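Local structure of RmpA (Streptococcus mutans, 3BJV) at residues 28-33 / 41-46; 49-52 / 56-59; 120-125 / 130-135. The protein probably acts as the IIA component of a phosphoenolpyruvate-dependent sugar phosphotransferase system, relaying phosphoryl groups during ascorbate uptake into the cell. One frame throughout, in Å; residues are numbered along the deposited sequence.

Interaction 1 of 3, residues 28-33 / 41-46; sequences LSVTPL and PEYYNA
V30 packs against two consecutive tyrosines, Y43 and Y44, and a single methyl carbon makes both touches. CG1 of V30 comes to 4.2 Å from CD2 of Y43, and the same CG1 lies 4.2 Å from CB of Y44. Against Y43 the methyl arrives at the ring edge, near the ring plane, so this is an edge contact and not packing over a face. Against Y44 it meets the root of the side chain instead of the aromatic ring. The torsions fit the arrangement: the CB of V30 points toward 41-46, and CG1, anti to the backbone N (chi1 163°), is the methyl that makes contact, while Y43 and Y44 both extend CG away from their own nitrogens and send their rings in different directions. The backbones are closest at this point, with CA of V30 and CA of Y44 6.5 Å apart. Neither hydrogen bond nor charge pair links the segments; the contact is apolar, buries 138 Å² in all, and V30 contributes 65 Å² of it. The hydroxyl of Y43 is occupied elsewhere, hydrogen-bonded with L103 O and A69 N. The pair of helices, 22-36 and 42-54, forms part of one helical layer of the three-layer alpha/beta sandwich: S29 faces strands 79-85 and 96-104, L28 and P32 touch strand 13-17, and Y43 reaches the end of strand 96-104.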
ATOM      1  N   LEU A  28     -22.153  -1.715  -4.337  1.00 11.11           N
ATOM      2  CA  LEU A  28     -22.371  -0.289  -4.304  1.00 10.85           C
ATOM      3  C   LEU A  28     -21.125   0.502  -4.623  1.00 10.37           C
ATOM      4  O   LEU A  28     -21.233   1.589  -5.182  1.00 10.56           O
ATOM      5  CB  LEU A  28     -22.869   0.135  -2.935  1.00  9.81           C
ATOM      6  CG  LEU A  28     -24.254  -0.358  -2.553  1.00 11.70           C
ATOM      7  CD1 LEU A  28     -24.471   0.041  -1.127  1.00 11.26           C
ATOM      8  CD2 LEU A  28     -25.414   0.173  -3.476  1.00  9.08           C
ATOM      9  N   SER A  29     -19.948  -0.013  -4.261  1.00  9.70           N
ATOM     10  CA  SER A  29     -18.744   0.791  -4.428  1.00  9.64           C
ATOM     11  C   SER A  29     -18.168   0.720  -5.856  1.00  9.72           C
ATOM     12  O   SER A  29     -17.413   1.566  -6.301  1.00  9.23           O
ATOM     13  CB  SER A  29     -17.702   0.489  -3.315  1.00  8.91           C
ATOM     14  OG  SER A  29     -17.097  -0.790  -3.448  1.00  9.07           O
ATOM     15  N   VAL A  30     -18.566  -0.290  -6.594  1.00 10.52           N
ATOM     16  CA  VAL A  30     -17.942  -0.564  -7.894  1.00 11.00           C
ATOM     17  C   VAL A  30     -18.857  -0.133  -9.039  1.00 10.92           C
ATOM     18  O   VAL A  30     -18.405   0.155 -10.141  1.00 10.48           O
ATOM     19  CB  VAL A  30     -17.625  -2.087  -8.004  1.00 10.97           C
ATOM     20  CG1 VAL A  30     -17.379  -2.486  -9.464  1.00 10.21           C
ATOM     21  CG2 VAL A  30     -16.431  -2.428  -7.082  1.00 10.54           C
ATOM     22  N   THR A  31     -20.154  -0.141  -8.754  1.00 10.53           N
ATOM     23  CA  THR A  31     -21.172   0.208  -9.701  1.00 10.52           C
ATOM     24  C   THR A  31     -20.910   1.576 -10.314  1.00  9.37           C
ATOM     25  O   THR A  31     -20.956   1.719 -11.513  1.00  9.40           O
ATOM     26  CB  THR A  31     -22.538   0.149  -9.015  1.00 11.08           C
ATOM     27  OG1 THR A  31     -23.043  -1.175  -9.158  1.00 13.17           O
ATOM     28  CG2 THR A  31     -23.506   1.153  -9.667  1.00 10.66           C
ATOM     29  N   PRO A  32     -20.624   2.599  -9.496  1.00  8.93           N
ATOM     30  CA  PRO A  32     -20.330   3.892 -10.151  1.00  8.28           C
ATOM     31  C   PRO A  32     -19.259   3.856 -11.252  1.00  8.40           C
ATOM     32  O   PRO A  32     -19.385   4.600 -12.223  1.00  8.96           O
ATOM     33  CB  PRO A  32     -19.944   4.820  -8.979  1.00  7.62           C
ATOM     34  CG  PRO A  32     -20.530   4.182  -7.764  1.00  7.71           C
ATOM     35  CD  PRO A  32     -20.602   2.690  -8.021  1.00  8.81           C
ATOM     36  N   LEU A  33     -18.244   3.000 -11.091  1.00  8.92           N
ATOM     37  CA  LEU A  33     -17.146   2.797 -12.037  1.00 10.18           C
ATOM     38  C   LEU A  33     -17.475   1.916 -13.265  1.00 11.10           C
ATOM     39  O   LEU A  33     -16.862   2.055 -14.328  1.00 12.19           O
ATOM     40  CB  LEU A  33     -15.968   2.132 -11.318  1.00 10.06           C
ATOM     41  CG  LEU A  33     -15.408   2.882 -10.135  1.00 10.14           C
ATOM     42  CD1 LEU A  33     -14.206   2.108  -9.534  1.00 10.91           C
ATOM     43  CD2 LEU A  33     -15.046   4.287 -10.596  1.00  8.48           C
ATOM     44  N   PRO A  41     -17.938  -4.767 -16.378  1.00 11.88           N
ATOM     45  CA  PRO A  41     -18.852  -5.408 -15.429  1.00 12.13           C
ATOM     46  C   PRO A  41     -18.257  -6.576 -14.603  1.00 13.54           C
ATOM     47  O   PRO A  41     -18.663  -6.755 -13.470  1.00 14.79           O
ATOM     48  CB  PRO A  41     -19.985  -5.921 -16.341  1.00 11.84           C
ATOM     49  CG  PRO A  41     -19.981  -4.992 -17.468  1.00 11.81           C
ATOM     50  CD  PRO A  41     -18.550  -4.633 -17.714  1.00 11.82           C
ATOM     51  N   GLU A  42     -17.322  -7.342 -15.171  1.00 12.91           N
ATOM     52  CA  GLU A  42     -16.753  -8.504 -14.561  1.00 14.03           C
ATOM     53  C   GLU A  42     -15.932  -8.163 -13.352  1.00 12.59           C
ATOM     54  O   GLU A  42     -15.641  -9.048 -12.585  1.00 12.89           O
ATOM     55  CB  GLU A  42     -15.803  -9.220 -15.545  1.00 14.23           C
ATOM     56  CG  GLU A  42     -14.592  -8.372 -15.979  1.00 15.41           C
ATOM     57  CD  GLU A  42     -13.743  -9.012 -17.080  1.00 18.47           C
ATOM     58  OE1 GLU A  42     -13.282 -10.183 -16.906  1.00 20.73           O
ATOM     59  OE2 GLU A  42     -13.549  -8.335 -18.140  1.00 27.02           O
ATOM     60  N   TYR A  43     -15.513  -6.909 -13.227  1.00 11.81           N
ATOM     61  CA  TYR A  43     -14.678  -6.433 -12.114  1.00 11.24           C
ATOM     62  C   TYR A  43     -15.327  -6.702 -10.767  1.00 10.52           C
ATOM     63  O   TYR A  43     -14.682  -7.116  -9.835  1.00 11.30           O
ATOM     64  CB  TYR A  43     -14.390  -4.917 -12.239  1.00 10.26           C
ATOM     65  CG  TYR A  43     -13.205  -4.430 -11.406  1.00  8.90           C
ATOM     66  CD1 TYR A  43     -11.911  -4.940 -11.605  1.00  9.66           C
ATOM     67  CD2 TYR A  43     -13.380  -3.475 -10.411  1.00  9.49           C
ATOM     68  CE1 TYR A  43     -10.831  -4.495 -10.830  1.00  8.44           C
ATOM     69  CE2 TYR A  43     -12.318  -3.012  -9.664  1.00  7.43           C
ATOM     70  CZ  TYR A  43     -11.057  -3.531  -9.864  1.00  7.50           C
ATOM     71  OH  TYR A  43     -10.031  -3.042  -9.112  1.00  8.44           O
ATOM     72  N   TYR A  44     -16.622  -6.496 -10.725  1.00 11.08           N
ATOM     73  CA  TYR A  44     -17.481  -6.841  -9.631  1.00 12.08           C
ATOM     74  C   TYR A  44     -17.435  -8.317  -9.235  1.00 12.13           C
ATOM     75  O   TYR A  44     -17.187  -8.611  -8.071  1.00 13.51           O
ATOM     76  CB  TYR A  44     -18.913  -6.373  -9.971  1.00 13.41           C
ATOM     77  CG  TYR A  44     -19.989  -6.886  -9.050  1.00 13.86           C
ATOM     78  CD1 TYR A  44     -19.995  -6.596  -7.688  1.00 13.23           C
ATOM     79  CD2 TYR A  44     -20.998  -7.662  -9.555  1.00 16.19           C
ATOM     80  CE1 TYR A  44     -21.006  -7.114  -6.846  1.00 14.64           C
ATOM     81  CE2 TYR A  44     -21.987  -8.161  -8.762  1.00 17.97           C
ATOM     82  CZ  TYR A  44     -21.993  -7.900  -7.418  1.00 17.29           C
ATOM     83  OH  TYR A  44     -23.038  -8.439  -6.704  1.00 20.03           O
ATOM     84  N   ASN A  45     -17.687  -9.230 -10.175  1.00 11.75           N
ATOM     85  CA  ASN A  45     -17.659 -10.664  -9.898  1.00 10.79           C
ATOM     86  C   ASN A  45     -16.274 -11.046  -9.373  1.00 10.42           C
ATOM     87  O   ASN A  45     -16.155 -11.856  -8.447  1.00 10.67           O
ATOM     88  CB  ASN A  45     -18.023 -11.489 -11.175  1.00 10.21           C
ATOM     89  CG  ASN A  45     -17.913 -13.026 -10.956  1.00 10.06           C
ATOM     90  OD1 ASN A  45     -16.918 -13.651 -11.309  1.00 10.37           O
ATOM     91  ND2 ASN A  45     -18.931 -13.621 -10.362  1.00 10.55           N
ATOM     92  N   ALA A  46     -15.232 -10.449  -9.954  1.00  9.41           N
ATOM     93  CA  ALA A  46     -13.851 -10.727  -9.514  1.00  9.43           C
ATOM     94  C   ALA A  46     -13.573 -10.395  -8.047  1.00  9.19           C
ATOM     95  O   ALA A  46     -12.873 -11.147  -7.375  1.00 10.50           O
ATOM     96  CB  ALA A  46     -12.827 -10.053 -10.403  1.00  8.42           C
TER

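Interaction 2 of 3, residues 49-52 / 56-59; sequences ESTE and PYYI
T51 and Y58 join the last turns of helix 42-54 to the loop that leads into strand 63-65, a helix-to-strand connection of the EIIA type 2 fold folded back on the helix it leaves. In T51, CB lies 3.7 Å from Y58 OH. OG1, beside the backbone N and anti to the carbonyl carbon (chi1 -61°), accepts a hydrogen bond of 2.7 Å from Y58 OH; it approaches at the edge of the Y58 ring, in its plane, and is also hydrogen-bonded with I47 O in the preceding helical turn. The methyl CG2 also lies 3.6 Å from Y58 OH, and 4.2 Å from P56 N at the start of the loop. The two side chains cross at about a right angle, with Y58 OH, CZ and CE2 the atoms near OG1.

Both tyrosines carry CG between backbone N and carbonyl carbon, with chi1 of 45° for Y57 and 42° for Y58. This brings the neighbouring rings together: CD2 of Y58 stands 3.7 Å above the plane of the Y57 ring, over its centre, while CE1 of Y57 meets the edge of the Y58 ring. At another edge of Y57 lies the backbone N of T51. The phenol oxygen of Y57 is hydrogen-bonded with H68 O, and its ring packs edge-to-face with H68. K109 of the second subunit packs on S50 and Y57. On the helix side, S50 OG is bonded with A46 O, while S50 CB lies 3.2 Å from Y57 OH.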
ATOM      1  N   GLU A  49     -15.551 -13.036  -5.971  1.00  9.58           N
ATOM      2  CA  GLU A  49     -14.811 -14.313  -6.027  1.00 10.34           C
ATOM      3  C   GLU A  49     -13.480 -14.307  -5.329  1.00  9.88           C
ATOM      4  O   GLU A  49     -13.168 -15.288  -4.651  1.00 10.55           O
ATOM      5  CB  GLU A  49     -14.614 -14.812  -7.473  1.00 10.01           C
ATOM      6  CG  GLU A  49     -15.924 -15.037  -8.178  1.00 13.51           C
ATOM      7  CD  GLU A  49     -16.805 -16.008  -7.426  1.00 17.67           C
ATOM      8  OE1 GLU A  49     -16.329 -17.150  -7.299  1.00 23.86           O
ATOM      9  OE2 GLU A  49     -17.925 -15.648  -6.941  1.00 18.08           O
ATOM     10  N   SER A  50     -12.688 -13.237  -5.480  1.00  9.50           N
ATOM     11  CA  SER A  50     -11.420 -13.128  -4.731  1.00  9.20           C
ATOM     12  C   SER A  50     -11.609 -13.048  -3.236  1.00  9.07           C
ATOM     13  O   SER A  50     -10.853 -13.619  -2.480  1.00 10.86           O
ATOM     14  CB  SER A  50     -10.610 -11.940  -5.201  1.00  9.04           C
ATOM     15  OG  SER A  50     -10.202 -12.188  -6.534  1.00 10.53           O
ATOM     16  N   THR A  51     -12.624 -12.335  -2.806  1.00  9.00           N
ATOM     17  CA  THR A  51     -12.938 -12.188  -1.416  1.00  9.27           C
ATOM     18  C   THR A  51     -13.356 -13.532  -0.808  1.00 11.46           C
ATOM     19  O   THR A  51     -12.860 -13.882   0.289  1.00 10.86           O
ATOM     20  CB  THR A  51     -14.051 -11.157  -1.216  1.00  7.79           C
ATOM     21  OG1 THR A  51     -13.595  -9.903  -1.717  1.00  8.29           O
ATOM     22  CG2 THR A  51     -14.351 -11.000   0.194  1.00  6.20           C
ATOM     23  N   GLU A  52     -14.278 -14.244  -1.493  1.00 12.51           N
ATOM     24  CA  GLU A  52     -14.782 -15.539  -1.044  1.00 14.36           C
ATOM     25  C   GLU A  52     -13.626 -16.518  -0.935  1.00 15.63           C
ATOM     26  O   GLU A  52     -13.496 -17.201   0.102  1.00 14.66           O
ATOM     27  CB  GLU A  52     -15.813 -16.126  -2.003  1.00 15.03           C
ATOM     28  CG  GLU A  52     -17.151 -15.423  -1.985  1.00 17.06           C
ATOM     29  CD  GLU A  52     -18.041 -15.932  -0.903  1.00 22.02           C
ATOM     30  OE1 GLU A  52     -17.594 -16.770  -0.076  1.00 22.89           O
ATOM     31  OE2 GLU A  52     -19.210 -15.503  -0.881  1.00 26.67           O
ATOM     32  N   PRO A  56     -11.085 -10.967   2.863  1.00 15.38           N
ATOM     33  CA  PRO A  56     -10.881  -9.559   2.506  1.00 14.58           C
ATOM     34  C   PRO A  56      -9.399  -9.302   2.434  1.00 13.86           C
ATOM     35  O   PRO A  56      -8.693  -9.619   3.356  1.00 14.63           O
ATOM     36  CB  PRO A  56     -11.456  -8.788   3.715  1.00 15.12           C
ATOM     37  CG  PRO A  56     -12.392  -9.753   4.429  1.00 14.75           C
ATOM     38  CD  PRO A  56     -11.808 -11.147   4.142  1.00 15.79           C
ATOM     39  N   TYR A  57      -8.902  -8.760   1.348  1.00 13.20           N
ATOM     40  CA  TYR A  57      -7.475  -8.436   1.273  1.00 12.90           C
ATOM     41  C   TYR A  57      -7.309  -6.898   1.174  1.00 11.64           C
ATOM     42  O   TYR A  57      -6.316  -6.421   0.649  1.00 11.29           O
ATOM     43  CB  TYR A  57      -6.780  -9.200   0.094  1.00 13.28           C
ATOM     44  CG  TYR A  57      -7.592  -9.145  -1.193  1.00 14.12           C
ATOM     45  CD1 TYR A  57      -7.317  -8.196  -2.188  1.00 10.86           C
ATOM     46  CD2 TYR A  57      -8.709  -9.992  -1.369  1.00 14.70           C
ATOM     47  CE1 TYR A  57      -8.090  -8.133  -3.361  1.00  8.04           C
ATOM     48  CE2 TYR A  57      -9.501  -9.898  -2.508  1.00 14.43           C
ATOM     49  CZ  TYR A  57      -9.178  -8.961  -3.500  1.00 12.50           C
ATOM     50  OH  TYR A  57     -10.002  -8.874  -4.599  1.00 13.20           O
ATOM     51  N   TYR A  58      -8.267  -6.120   1.703  1.00 11.36           N
ATOM     52  CA  TYR A  58      -8.266  -4.660   1.429  1.00 11.31           C
ATOM     53  C   TYR A  58      -8.829  -3.822   2.549  1.00 11.80           C
ATOM     54  O   TYR A  58      -9.212  -2.688   2.374  1.00 12.26           O
ATOM     55  CB  TYR A  58      -9.000  -4.382   0.125  1.00 10.47           C
ATOM     56  CG  TYR A  58     -10.285  -5.216  -0.021  1.00 10.80           C
ATOM     57  CD1 TYR A  58     -11.458  -4.917   0.736  1.00  9.19           C
ATOM     58  CD2 TYR A  58     -10.336  -6.280  -0.910  1.00  8.04           C
ATOM     59  CE1 TYR A  58     -12.644  -5.668   0.588  1.00  8.25           C
ATOM     60  CE2 TYR A  58     -11.510  -7.039  -1.055  1.00 12.33           C
ATOM     61  CZ  TYR A  58     -12.651  -6.743  -0.315  1.00 12.10           C
ATOM     62  OH  TYR A  58     -13.782  -7.545  -0.491  1.00 11.80           O
ATOM     63  N   ILE A  59      -8.867  -4.369   3.735  1.00 13.58           N
ATOM     64  CA  ILE A  59      -9.382  -3.620   4.851  1.00 14.34           C
ATOM     65  C   ILE A  59      -8.165  -3.065   5.561  1.00 15.94           C
ATOM     66  O   ILE A  59      -7.679  -3.677   6.500  1.00 15.20           O
ATOM     67  CB  ILE A  59     -10.300  -4.517   5.758  1.00 14.00           C
ATOM     68  CG1 ILE A  59     -11.523  -4.999   4.942  1.00 14.91           C
ATOM     69  CG2 ILE A  59     -10.752  -3.745   6.983  1.00 14.71           C
ATOM     70  CD1 ILE A  59     -12.420  -5.970   5.590  1.00 14.47           C
TER

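Interaction 3 of 3, residues 120-125 / 130-135; sequences IALFEL and ERLVNC
F123 and L132 cross at about a right angle where helices 108-123 and 128-133, two consecutive helices joined by a short turn, pack together in the alpha/beta three-layer sandwich. CD1 of L132 makes the approach, 3.7 Å from CE1 and 4.1 Å from CZ of the F123 ring, at an oblique slant to it. The CB of L132 points toward 120-125, and chi1 of -81°, with CG beside the backbone N, places CD1 at the ring; the same methyl also comes within 4.5 Å of CG of L122. One leucine methyl therefore meets two residues, and the contact is apolar at this end. Both L122 and F123 also touch L101 of strand 96-104, while L132 rests on M144 of helix 138-147, which places the pair between sheet and final helix.

At the other end, R131 reaches L125. Its chain bends at chi3 (59°), and the guanidinium is held by polar partners beyond the two segments: NH2 forms a salt bridge with E147 and NH1 a hydrogen bond with D126 O. Held by these bonds, the guanidinium meets L125 obliquely, with NH1 3.8 Å from L125 CB.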
ATOM      1  N   ILE A 120      -4.248   6.578   1.883  1.00 12.12           N
ATOM      2  CA  ILE A 120      -3.823   6.650   3.256  1.00 14.87           C
ATOM      3  C   ILE A 120      -3.769   8.093   3.818  1.00 14.77           C
ATOM      4  O   ILE A 120      -4.207   8.323   4.962  1.00 14.71           O
ATOM      5  CB  ILE A 120      -2.622   5.671   3.662  1.00 16.24           C
ATOM      6  CG1 ILE A 120      -1.288   6.064   3.123  1.00 18.57           C
ATOM      7  CG2 ILE A 120      -2.892   4.171   3.265  1.00 15.63           C
ATOM      8  CD1 ILE A 120      -0.481   4.709   2.790  1.00 22.06           C
ATOM      9  N   ALA A 121      -3.359   9.053   2.981  1.00 14.82           N
ATOM     10  CA  ALA A 121      -3.487  10.502   3.304  1.00 14.87           C
ATOM     11  C   ALA A 121      -4.908  10.912   3.751  1.00 14.30           C
ATOM     12  O   ALA A 121      -5.075  11.580   4.757  1.00 14.45           O
ATOM     13  CB  ALA A 121      -3.049  11.368   2.101  1.00 14.77           C
ATOM     14  N   LEU A 122      -5.919  10.519   2.978  1.00 13.75           N
ATOM     15  CA  LEU A 122      -7.335  10.799   3.317  1.00 12.86           C
ATOM     16  C   LEU A 122      -7.718  10.243   4.698  1.00 13.09           C
ATOM     17  O   LEU A 122      -8.207  11.000   5.571  1.00 13.06           O
ATOM     18  CB  LEU A 122      -8.247  10.240   2.219  1.00 11.75           C
ATOM     19  CG  LEU A 122      -9.745  10.433   2.385  1.00 13.33           C
ATOM     20  CD1 LEU A 122     -10.085  11.948   2.468  1.00 13.58           C
ATOM     21  CD2 LEU A 122     -10.487   9.773   1.169  1.00 12.64           C
ATOM     22  N   PHE A 123      -7.434   8.945   4.909  1.00 11.61           N
ATOM     23  CA  PHE A 123      -7.816   8.252   6.100  1.00 11.54           C
ATOM     24  C   PHE A 123      -6.977   8.575   7.321  1.00 12.06           C
ATOM     25  O   PHE A 123      -7.390   8.301   8.424  1.00 11.31           O
ATOM     26  CB  PHE A 123      -7.912   6.754   5.842  1.00 11.37           C
ATOM     27  CG  PHE A 123      -9.114   6.389   5.047  1.00 12.84           C
ATOM     28  CD1 PHE A 123     -10.371   6.296   5.666  1.00  9.44           C
ATOM     29  CD2 PHE A 123      -9.016   6.168   3.668  1.00 12.17           C
ATOM     30  CE1 PHE A 123     -11.498   5.982   4.916  1.00 10.95           C
ATOM     31  CE2 PHE A 123     -10.141   5.850   2.908  1.00 12.91           C
ATOM     32  CZ  PHE A 123     -11.392   5.759   3.535  1.00 11.89           C
ATOM     33  N   GLU A 124      -5.821   9.193   7.146  1.00 13.22           N
ATOM     34  CA  GLU A 124      -5.074   9.674   8.321  1.00 14.47           C
ATOM     35  C   GLU A 124      -5.418  11.085   8.830  1.00 15.23           C
ATOM     36  O   GLU A 124      -4.747  11.593   9.730  1.00 16.30           O
ATOM     37  CB  GLU A 124      -3.577   9.560   8.079  1.00 13.82           C
ATOM     38  CG  GLU A 124      -3.137   8.087   7.980  1.00 15.63           C
ATOM     39  CD  GLU A 124      -1.653   7.939   7.861  1.00 15.32           C
ATOM     40  OE1 GLU A 124      -0.939   8.969   7.649  1.00 13.02           O
ATOM     41  OE2 GLU A 124      -1.209   6.781   7.978  1.00 13.15           O
ATOM     42  N   LEU A 125      -6.399  11.751   8.231  1.00 15.72           N
ATOM     43  CA  LEU A 125      -6.901  12.997   8.801  1.00 16.10           C
ATOM     44  C   LEU A 125      -7.512  12.659  10.158  1.00 16.89           C
ATOM     45  O   LEU A 125      -7.882  11.494  10.401  1.00 15.74           O
ATOM     46  CB  LEU A 125      -7.972  13.571   7.892  1.00 15.05           C
ATOM     47  CG  LEU A 125      -7.401  14.072   6.591  1.00 15.26           C
ATOM     48  CD1 LEU A 125      -8.525  14.505   5.639  1.00 14.55           C
ATOM     49  CD2 LEU A 125      -6.392  15.184   6.860  1.00 12.09           C
ATOM     50  N   GLU A 130     -15.214   9.122  10.964  1.00 16.26           N
ATOM     51  CA  GLU A 130     -16.379   9.800  11.495  1.00 16.75           C
ATOM     52  C   GLU A 130     -16.757  11.026  10.670  1.00 15.83           C
ATOM     53  O   GLU A 130     -17.906  11.394  10.585  1.00 16.14           O
ATOM     54  CB  GLU A 130     -16.079  10.230  12.926  1.00 16.51           C
ATOM     55  CG  GLU A 130     -16.982  11.291  13.514  1.00 17.53           C
ATOM     56  CD  GLU A 130     -16.618  11.618  14.993  1.00 20.31           C
ATOM     57  OE1 GLU A 130     -16.683  10.691  15.878  1.00 25.05           O
ATOM     58  OE2 GLU A 130     -16.260  12.790  15.257  1.00 21.07           O
ATOM     59  N   ARG A 131     -15.775  11.698  10.105  1.00 15.71           N
ATOM     60  CA  ARG A 131     -16.049  12.869   9.337  1.00 15.92           C
ATOM     61  C   ARG A 131     -16.604  12.440   7.951  1.00 15.39           C
ATOM     62  O   ARG A 131     -17.624  12.976   7.512  1.00 16.22           O
ATOM     63  CB  ARG A 131     -14.816  13.762   9.263  1.00 15.07           C
ATOM     64  CG  ARG A 131     -14.411  14.383  10.627  1.00 18.36           C
ATOM     65  CD  ARG A 131     -12.959  15.015  10.609  1.00 17.27           C
ATOM     66  NE  ARG A 131     -12.901  16.050   9.586  1.00 20.85           N
ATOM     67  CZ  ARG A 131     -11.812  16.462   8.952  1.00 21.00           C
ATOM     68  NH1 ARG A 131     -10.624  15.931   9.223  1.00 22.75           N
ATOM     69  NH2 ARG A 131     -11.936  17.423   8.043  1.00 19.84           N
ATOM     70  N   LEU A 132     -15.998  11.435   7.317  1.00 13.67           N
ATOM     71  CA  LEU A 132     -16.500  10.893   6.022  1.00 12.88           C
ATOM     72  C   LEU A 132     -17.971  10.461   6.051  1.00 12.64           C
ATOM     73  O   LEU A 132     -18.760  10.803   5.155  1.00 12.46           O
ATOM     74  CB  LEU A 132     -15.598   9.751   5.570  1.00 12.62           C
ATOM     75  CG  LEU A 132     -14.320  10.261   4.879  1.00 10.78           C
ATOM     76  CD1 LEU A 132     -13.431   9.111   4.554  1.00 12.88           C
ATOM     77  CD2 LEU A 132     -14.713  10.971   3.621  1.00  9.14           C
ATOM     78  N   VAL A 133     -18.324   9.766   7.140  1.00 12.43           N
ATOM     79  CA  VAL A 133     -19.670   9.302   7.445  1.00 11.46           C
ATOM     80  C   VAL A 133     -20.680  10.481   7.664  1.00 11.51           C
ATOM     81  O   VAL A 133     -21.865  10.360   7.345  1.00 10.98           O
ATOM     82  CB  VAL A 133     -19.607   8.226   8.610  1.00 11.10           C
ATOM     83  CG1 VAL A 133     -20.958   7.894   9.187  1.00 10.84           C
ATOM     84  CG2 VAL A 133     -18.957   6.909   8.110  1.00 11.12           C
ATOM     85  N   ASN A 134     -20.230  11.603   8.212  1.00 11.87           N
ATOM     86  CA  ASN A 134     -21.114  12.795   8.359  1.00 13.60           C
ATOM     87  C   ASN A 134     -21.165  13.730   7.123  1.00 13.02           C
ATOM     88  O   ASN A 134     -21.733  14.801   7.214  1.00 13.46           O
ATOM     89  CB  ASN A 134     -20.725  13.646   9.581  1.00 14.54           C
ATOM     90  CG  ASN A 134     -21.046  12.958  10.926  1.00 17.76           C
ATOM     91  OD1 ASN A 134     -22.048  12.211  11.028  1.00 20.25           O
ATOM     92  ND2 ASN A 134     -20.213  13.242  11.981  1.00 11.74           N
ATOM     93  N   CYS A 135     -20.525  13.338   6.011  1.00 12.97           N
ATOM     94  CA  CYS A 135     -20.560  14.075   4.742  1.00 12.41           C
ATOM     95  C   CYS A 135     -21.863  13.813   4.043  1.00 12.40           C
ATOM     96  O   CYS A 135     -22.298  12.643   3.922  1.00 12.31           O
ATOM     97  CB  CYS A 135     -19.400  13.673   3.808  1.00 12.81           C
ATOM     98  SG  CYS A 135     -17.824  14.476   4.211  1.00 12.33           S
TER

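In the fold
Read from the N terminus, the three contacts come in series, none enclosing or crossing another. Interaction 1 closes the connection between helices 22-36 and 42-54. Interaction 2 follows directly on the same second helix, the two centres about 14 Å apart, and folds the loop before strand 63-65 back on the helix. The chain then runs through strands of the sheet before interaction 3 closes the short turn between helices 108-123 and 128-133. That contact lies on the other side of the chain's centre from interaction 1, their centres about 23 Å apart. Interactions 2 and 3 do not touch, yet segments of both meet the second subunit.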